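Long-range contacts in hydrolase (Thermus thermophilus, PDB 1UFO), which belongs to the alpha/beta hydrolase fold enzymes and probably catalyses the hydrolysis of a substrate that remains unidentified: residues 4-9 against 17-22; 11-16 against 55-60. All coordinates share one frame; numbering follows the deposited sequence.

How the contacts relate
Contacts 1 and 2 are joined by strand 13-20, which pairs with 3-10 on one side and with 52-56 on the other. Their centres are about 13 Å apart. Four further interactions tie them together. Leu8 O lies 2.8 Å from Val15 N, a probable backbone hydrogen bond that carries the hairpin pairing on beyond contact 1. Arg7 NH1 probably bonds Ser14 OG at 2.7 Å. Thr5 CG2 packs 3.6 Å from Leu16 CD1. Ala17 CB packs 3.8 Å from Leu55 CD2. Both contacts lie at the end of the central sheet that starts with strand 3-10. The probable nucleophile Ser113 follows strand 107-112, separated from 52-56 in the sheet by strand 25-30.

Contact 1: 4-9 against 17-22; sequences RTERLT and ARIPEA
Ile19 pairs with Arg4, and Ala17 with Glu6, through two antiparallel hydrogen-bonded pairs. Ile19 N gives a nearly straight bond to Arg4 O (2.8 Å, 174°). Ala17 N reaches Glu6 O at 2.7 Å. The return bond from Arg4 N is different, since it meets Ile19 O from above the carbonyl plane. Between them, Thr5 and Arg18 form a non-hydrogen-bonded pair, with Thr5 CA 3.3 Å from Ala17 O in a CA-H...O contact.

The Ile19 side chain starts with CB beside Arg4 O, at 3.8 Å. Its CG1 lies opposite the carbonyl carbon (chi1 -54°), and the chain then runs on extended to CD1. That methyl comes 3.6 Å from Glu6 CG and also touches CD of the carboxylate. The pairing is a beta hairpin, strands 3-10 and 13-20, at one end of the alpha/beta hydrolase sheet. An alanine in place of Glu6 has no CG or CD, and would probably open a gap over Ile19 CD1. Next along this face, Leu8 CD1 packs on Ala17 CB at 3.8 Å.

On the other face Thr5 OG1 sits at the edge of the Arg18 guanidinium, in its plane, and 3.3 Å from Arg18 CD. A water contacts Thr5 OG1 and accepts a weak bond from Arg18 NE. Arg18 NH2 forms a salt bridge with Glu49.

Contact 2: 11-16 against 55-60; sequences AGLSVL and LAFDAP
Leu16 and Ala56 make an antiparallel hydrogen-bonded pair. It joins strand 13-20 to strand 52-56 within the mixed central sheet of the alpha/beta hydrolase fold. Ala56 N bonds Leu16 O at 3.0 Å. Leu16 N reaches Ala56 O at 2.8 Å, but the N-H is bent away from the line (133°). Leu55 CA adds a CA-H...O contact to the same Leu16 O.

The tight part centres on Val15. Its CG1 is anti to the backbone N (chi1 -175°), which sets the two methyls against different partners. CG1 meets Ala56 O at 3.5 Å and also packs on Leu55 CB. CG2 faces Phe57 CB at 4.2 Å, and the two side chains cross at a slant. Phe57 CB is also near Ser14 O. Leu28 and Leu30 of strand 25-30 touch the Phe57 side chain, and the ring meets Phe88 of helix 77-103 edge-to-face. Leu55 is buried too, against Ala99 of that helix.

Past Phe57 the packing becomes looser. Leu13 CD1 approaches the Phe57 ring obliquely, no nearer than 4.4 Å at CE1. Ser14 OG turns instead to Arg7 of strand 3-10. Asp58 is buried, but its carboxylate turns to Lys37, with which OD1 forms a salt bridge. Here the backbones no longer bond directly, and a water spans them: it donates to Ser14 O at 2.6 Å and accepts from Asp58 N at 2.9 Å.

Contact 1: 4-9 against 17-22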
loop_
_atom_site.group_PDB
_atom_site.type_symbol
_atom_site.label_atom_id
_atom_site.label_comp_id
_atom_site.label_asym_id
_atom_site.label_seq_id
_atom_site.Cartn_x
_atom_site.Cartn_y
_atom_site.Cartn_z
ATOM N N ARG A 4 -14.245 0.579 -23.964
ATOM C CA ARG A 4 -14.529 1.625 -24.905
ATOM C C ARG A 4 -14.793 2.901 -24.141
ATOM O O ARG A 4 -15.245 2.856 -23.021
ATOM C CB ARG A 4 -15.733 1.300 -25.754
ATOM C CG ARG A 4 -16.983 1.207 -24.949
ATOM C CD ARG A 4 -18.052 0.522 -25.757
ATOM N NE ARG A 4 -18.196 1.057 -27.109
ATOM C CZ ARG A 4 -18.572 2.299 -27.399
ATOM N NH1 ARG A 4 -18.686 2.708 -28.663
ATOM N NH2 ARG A 4 -18.830 3.141 -26.414
ATOM N N THR A 5 -14.526 4.018 -24.775
ATOM C CA THR A 5 -14.717 5.284 -24.163
ATOM C C THR A 5 -15.941 5.941 -24.687
ATOM O O THR A 5 -16.166 5.940 -25.901
ATOM C CB THR A 5 -13.503 6.171 -24.451
ATOM O OG1 THR A 5 -12.368 5.529 -23.873
ATOM C CG2 THR A 5 -13.669 7.608 -23.836
ATOM N N GLU A 6 -16.762 6.476 -23.800
ATOM C CA GLU A 6 -17.910 7.215 -24.244
ATOM C C GLU A 6 -18.284 8.321 -23.301
ATOM O O GLU A 6 -17.755 8.400 -22.173
ATOM C CB GLU A 6 -19.132 6.329 -24.476
ATOM C CG GLU A 6 -19.425 5.243 -23.530
ATOM C CD GLU A 6 -20.555 4.356 -24.092
ATOM O OE1 GLU A 6 -20.306 3.293 -24.730
ATOM O OE2 GLU A 6 -21.701 4.748 -23.925
ATOM N N ARG A 7 -19.140 9.210 -23.793
ATOM C CA ARG A 7 -19.655 10.316 -22.983
ATOM C C ARG A 7 -21.087 9.986 -22.614
ATOM O O ARG A 7 -21.905 9.684 -23.509
ATOM C CB ARG A 7 -19.622 11.658 -23.746
ATOM C CG ARG A 7 -18.228 12.075 -24.315
ATOM C CD ARG A 7 -17.208 12.587 -23.204
ATOM N NE ARG A 7 -17.733 13.806 -22.680
ATOM C CZ ARG A 7 -17.251 15.011 -22.930
ATOM N NH1 ARG A 7 -17.886 16.029 -22.402
ATOM N NH2 ARG A 7 -16.108 15.182 -23.612
ATOM N N LEU A 8 -21.396 10.003 -21.317
ATOM C CA LEU A 8 -22.746 9.713 -20.830
ATOM C C LEU A 8 -23.265 10.975 -20.207
ATOM O O LEU A 8 -22.502 11.934 -20.009
ATOM C CB LEU A 8 -22.677 8.688 -19.721
ATOM C CG LEU A 8 -21.976 7.415 -20.099
ATOM C CD1 LEU A 8 -21.937 6.504 -18.897
ATOM C CD2 LEU A 8 -22.779 6.726 -21.243
ATOM N N THR A 9 -24.557 10.975 -19.901
ATOM C CA THR A 9 -25.184 12.061 -19.172
ATOM C C THR A 9 -25.691 11.490 -17.868
ATOM O O THR A 9 -26.483 10.556 -17.885
ATOM C CB THR A 9 -26.374 12.704 -19.955
ATOM O OG1 THR A 9 -25.871 13.258 -21.179
ATOM C CG2 THR A 9 -27.014 13.861 -19.073
ATOM N N ALA A 17 -16.664 8.278 -19.693
ATOM C CA ALA A 17 -16.711 6.925 -19.167
ATOM C C ALA A 17 -15.790 5.959 -19.882
ATOM O O ALA A 17 -15.707 5.985 -21.132
ATOM C CB ALA A 17 -18.139 6.354 -19.226
ATOM N N ARG A 18 -15.069 5.147 -19.139
ATOM C CA ARG A 18 -14.240 4.108 -19.760
ATOM C C ARG A 18 -14.916 2.839 -19.323
ATOM O O ARG A 18 -14.898 2.415 -18.160
ATOM C CB ARG A 18 -12.807 4.184 -19.227
ATOM C CG ARG A 18 -11.876 3.306 -19.981
ATOM C CD ARG A 18 -11.113 4.076 -21.141
ATOM N NE ARG A 18 -10.035 3.200 -21.630
ATOM C CZ ARG A 18 -9.141 2.644 -20.803
ATOM N NH1 ARG A 18 -9.215 2.921 -19.483
ATOM N NH2 ARG A 18 -8.248 1.731 -21.255
ATOM N N ILE A 19 -15.564 2.199 -20.302
ATOM C CA ILE A 19 -16.432 1.069 -20.003
ATOM C C ILE A 19 -15.926 -0.292 -20.453
ATOM O O ILE A 19 -15.816 -0.547 -21.666
ATOM C CB ILE A 19 -17.834 1.328 -20.632
ATOM C CG1 ILE A 19 -18.359 2.696 -20.154
ATOM C CG2 ILE A 19 -18.765 0.131 -20.317
ATOM C CD1 ILE A 19 -19.879 3.085 -20.683
ATOM N N PRO A 20 -15.666 -1.197 -19.508
ATOM C CA PRO A 20 -15.167 -2.532 -19.915
ATOM C C PRO A 20 -16.376 -3.345 -20.357
ATOM O O PRO A 20 -17.514 -3.071 -19.959
ATOM C CB PRO A 20 -14.510 -3.087 -18.656
ATOM C CG PRO A 20 -15.323 -2.437 -17.526
ATOM C CD PRO A 20 -15.722 -1.045 -18.041
ATOM N N GLU A 21 -16.124 -4.435 -21.084
ATOM C CA GLU A 21 -17.281 -5.182 -21.543
ATOM C C GLU A 21 -17.948 -5.947 -20.449
ATOM O O GLU A 21 -19.131 -6.291 -20.562
ATOM C CB GLU A 21 -16.886 -6.179 -22.649
ATOM C CG GLU A 21 -16.015 -7.308 -22.177
ATOM C CD GLU A 21 -15.471 -8.167 -23.360
ATOM O OE1 GLU A 21 -14.237 -8.102 -23.627
ATOM O OE2 GLU A 21 -16.301 -8.851 -24.035
ATOM N N ALA A 22 -17.245 -6.167 -19.330
ATOM C CA ALA A 22 -17.803 -6.903 -18.197
ATOM C C ALA A 22 -17.573 -6.090 -16.915
ATOM O O ALA A 22 -16.664 -6.404 -16.148
ATOM C CB ALA A 22 -17.162 -8.297 -18.005
HETATM O O HOH W 1 -11.409 3.300 -24.074
#

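Contact 2: 11-16 against 55-60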
loop_
_atom_site.group_PDB
_atom_site.type_symbol
_atom_site.label_atom_id
_atom_site.label_comp_id
_atom_site.label_asym_id
_atom_site.label_seq_id
_atom_site.Cartn_x
_atom_site.Cartn_y
_atom_site.Cartn_z
ATOM N N ALA A 11 -27.072 12.811 -13.961
ATOM C CA ALA A 11 -27.461 13.908 -13.076
ATOM C C ALA A 11 -27.295 15.227 -13.820
ATOM O O ALA A 11 -26.964 16.291 -13.255
ATOM C CB ALA A 11 -26.573 13.853 -11.828
ATOM N N GLY A 12 -27.490 15.168 -15.130
ATOM C CA GLY A 12 -27.392 16.368 -15.921
ATOM C C GLY A 12 -26.017 16.850 -16.319
ATOM O O GLY A 12 -25.898 17.908 -16.944
ATOM N N LEU A 13 -24.974 16.101 -15.970
ATOM C CA LEU A 13 -23.616 16.441 -16.329
ATOM C C LEU A 13 -23.034 15.483 -17.389
ATOM O O LEU A 13 -23.452 14.309 -17.438
ATOM C CB LEU A 13 -22.748 16.330 -15.105
ATOM C CG LEU A 13 -23.101 17.423 -14.125
ATOM C CD1 LEU A 13 -22.837 16.858 -12.708
ATOM C CD2 LEU A 13 -22.297 18.692 -14.467
ATOM N N SER A 14 -22.083 16.000 -18.173
ATOM C CA SER A 14 -21.397 15.242 -19.224
ATOM C C SER A 14 -20.281 14.440 -18.553
ATOM O O SER A 14 -19.312 15.033 -18.026
ATOM C CB SER A 14 -20.783 16.161 -20.280
ATOM O OG SER A 14 -20.285 15.348 -21.334
ATOM N N VAL A 15 -20.445 13.121 -18.543
ATOM C CA VAL A 15 -19.453 12.306 -17.834
ATOM C C VAL A 15 -18.629 11.432 -18.785
ATOM O O VAL A 15 -19.205 10.665 -19.562
ATOM C CB VAL A 15 -20.215 11.417 -16.825
ATOM C CG1 VAL A 15 -19.255 10.638 -15.980
ATOM C CG2 VAL A 15 -21.021 12.301 -15.881
ATOM N N LEU A 16 -17.287 11.558 -18.752
ATOM C CA LEU A 16 -16.428 10.673 -19.537
ATOM C C LEU A 16 -16.462 9.286 -18.889
ATOM O O LEU A 16 -16.301 9.107 -17.659
ATOM C CB LEU A 16 -15.015 11.236 -19.568
ATOM C CG LEU A 16 -13.987 10.392 -20.286
ATOM C CD1 LEU A 16 -14.337 10.411 -21.709
ATOM C CD2 LEU A 16 -12.535 11.018 -20.112
ATOM N N LEU A 55 -15.741 6.462 -14.311
ATOM C CA LEU A 55 -16.492 7.687 -14.625
ATOM C C LEU A 55 -15.715 8.913 -14.120
ATOM O O LEU A 55 -15.202 8.852 -13.039
ATOM C CB LEU A 55 -17.818 7.713 -13.857
ATOM C CG LEU A 55 -18.738 6.531 -14.158
ATOM C CD1 LEU A 55 -20.033 6.634 -13.266
ATOM C CD2 LEU A 55 -19.233 6.586 -15.586
ATOM N N ALA A 56 -15.681 9.995 -14.895
ATOM C CA ALA A 56 -15.040 11.240 -14.430
ATOM C C ALA A 56 -15.716 12.395 -15.121
ATOM O O ALA A 56 -16.131 12.272 -16.283
ATOM C CB ALA A 56 -13.560 11.208 -14.792
ATOM N N PHE A 57 -15.883 13.504 -14.416
ATOM C CA PHE A 57 -16.426 14.669 -15.077
ATOM C C PHE A 57 -15.590 15.858 -14.668
ATOM O O PHE A 57 -14.822 15.786 -13.680
ATOM C CB PHE A 57 -17.902 14.869 -14.741
ATOM C CG PHE A 57 -18.194 15.140 -13.261
ATOM C CD1 PHE A 57 -18.361 16.464 -12.809
ATOM C CD2 PHE A 57 -18.276 14.075 -12.330
ATOM C CE1 PHE A 57 -18.624 16.725 -11.424
ATOM C CE2 PHE A 57 -18.547 14.320 -10.957
ATOM C CZ PHE A 57 -18.721 15.655 -10.515
ATOM N N ASP A 58 -15.684 16.952 -15.449
ATOM C CA ASP A 58 -14.892 18.130 -15.132
ATOM C C ASP A 58 -15.478 18.930 -13.965
ATOM O O ASP A 58 -16.685 19.128 -13.876
ATOM C CB ASP A 58 -14.840 19.066 -16.356
ATOM C CG ASP A 58 -14.005 18.521 -17.481
ATOM O OD1 ASP A 58 -14.386 18.736 -18.676
ATOM O OD2 ASP A 58 -12.977 17.887 -17.200
ATOM N N ALA A 59 -14.597 19.410 -13.103
ATOM C CA ALA A 59 -15.048 20.238 -11.971
ATOM C C ALA A 59 -15.407 21.626 -12.475
ATOM O O ALA A 59 -15.035 22.010 -13.569
ATOM C CB ALA A 59 -13.880 20.349 -10.952
ATOM N N PRO A 60 -16.127 22.352 -11.669
ATOM C CA PRO A 60 -16.458 23.726 -12.108
ATOM C C PRO A 60 -15.171 24.437 -12.459
ATOM O O PRO A 60 -14.116 24.272 -11.804
ATOM C CB PRO A 60 -17.112 24.336 -10.881
ATOM C CG PRO A 60 -17.736 23.203 -10.185
ATOM C CD PRO A 60 -16.731 22.022 -10.366
HETATM O O HOH W 2 -17.784 17.077 -17.422
#